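Cadherin-5 (Gallus gallus, PDB 3PPE) mediates calcium-dependent, homophilic adhesion between endothelial cells, may help organise their intercellular junctions, and takes part in coupling them to actin. Local coordinates at residues T189-S192 against S193-T196. Sequence-based numbering, arbitrary orientation.
Sequences TGES and STAT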
loop_
_atom_site.group_PDB
_atom_site.type_symbol
_atom_site.label_atom_id
_atom_site.label_comp_id
_atom_site.label_asym_id
_atom_site.label_seq_id
_atom_site.Cartn_x
_atom_site.Cartn_y
_atom_site.Cartn_z
ATOM N N THR A 189 6.980 -26.614 7.722
ATOM C CA THR A 189 7.686 -27.757 7.158
ATOM C C THR A 189 6.775 -28.572 6.247
ATOM O O THR A 189 5.685 -28.128 5.885
ATOM C CB THR A 189 8.247 -28.675 8.260
ATOM O OG1 THR A 189 9.055 -29.699 7.669
ATOM C CG2 THR A 189 7.115 -29.318 9.044
ATOM N N GLY A 190 7.228 -29.766 5.880
ATOM C CA GLY A 190 8.576 -29.947 5.372
ATOM C C GLY A 190 8.626 -31.292 4.676
ATOM O O GLY A 190 8.438 -32.335 5.303
ATOM N N GLU A 191 8.881 -31.268 3.372
ATOM C CA GLU A 191 9.835 -32.187 2.760
ATOM C C GLU A 191 10.215 -31.532 1.436
ATOM O O GLU A 191 9.450 -31.568 0.472
ATOM C CB GLU A 191 9.339 -33.614 2.519
ATOM C CG GLU A 191 9.150 -34.428 3.788
ATOM C CD GLU A 191 7.822 -34.151 4.465
ATOM O OE1 GLU A 191 7.033 -33.350 3.923
ATOM O OE2 GLU A 191 7.568 -34.737 5.539
ATOM N N SER A 192 11.401 -30.935 1.396
ATOM C CA SER A 192 12.642 -31.682 1.566
ATOM C C SER A 192 13.194 -31.520 2.978
ATOM O O SER A 192 14.407 -31.454 3.176
ATOM C CB SER A 192 13.682 -31.233 0.539
ATOM O OG SER A 192 13.679 -32.082 -0.596
ATOM N N SER A 193 12.296 -31.455 3.956
ATOM C CA SER A 193 12.629 -30.910 5.267
ATOM C C SER A 193 13.057 -32.012 6.230
ATOM O O SER A 193 13.169 -31.787 7.435
ATOM C CB SER A 193 11.440 -30.139 5.844
ATOM O OG SER A 193 11.289 -28.882 5.210
ATOM N N THR A 194 13.297 -33.203 5.690
ATOM C CA THR A 194 13.921 -34.280 6.453
ATOM C C THR A 194 15.207 -34.753 5.786
ATOM O O THR A 194 15.408 -34.553 4.588
ATOM C CB THR A 194 12.968 -35.478 6.620
ATOM O OG1 THR A 194 12.673 -36.040 5.335
ATOM C CG2 THR A 194 11.673 -35.041 7.287
ATOM N N ALA A 195 16.077 -35.383 6.570
ATOM C CA ALA A 195 17.247 -36.061 6.025
ATOM C C ALA A 195 17.689 -37.208 6.930
ATOM O O ALA A 195 17.162 -37.384 8.028
ATOM C CB ALA A 195 18.387 -35.075 5.822
ATOM N N THR A 196 18.658 -37.986 6.459
ATOM C CA THR A 196 19.204 -39.094 7.244
ATOM C C THR A 196 20.622 -38.775 7.626
ATOM O O THR A 196 21.393 -38.208 6.824
ATOM C CB THR A 196 19.201 -40.410 6.385
ATOM O OG1 THR A 196 17.870 -40.667 5.929
ATOM C CG2 THR A 196 19.661 -41.640 7.154
#
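Thr189 reaches across the tight bend to Ser193 with its hydroxyl branch, OG1 lying 3.0 Å from Ser193 CB. The two hydroxyls are close but not bonded to one another: Thr189 OG1 and Ser193 OG are 3.4 Å apart at a poor angle. With OG1 set opposite the backbone N (chi1 -174°), Thr189 hydrogen-bonds instead to the carbonyl of Ala182, while Ser193 OG bonds to the carbonyl of Pro102. On the more exposed flank, Glu191 brushes Thr194 loosely, its CG 4.2 Å from Thr194 OG1. The approach of Gly190 to Ser193 is shorter than carbons allow, so the detailed shape of the bend there, the short Thr189 approach included, is doubtful.

Farther out, this is where the loop after strand 175-184 runs into strand 194-202 in the second cadherin domain, EC2. Backbone bonds between Ser193 and Ala182 and between Ala195 and Val180 join the returning chain to its antiparallel neighbour. The side chain of Ser193 sits about 9 Å from a bound calcium ion, near the junction with EC1. The chemistry is consistent with a bend held from outside: the two hydroxyls lie side by side, each satisfied by a carbonyl elsewhere in the chain.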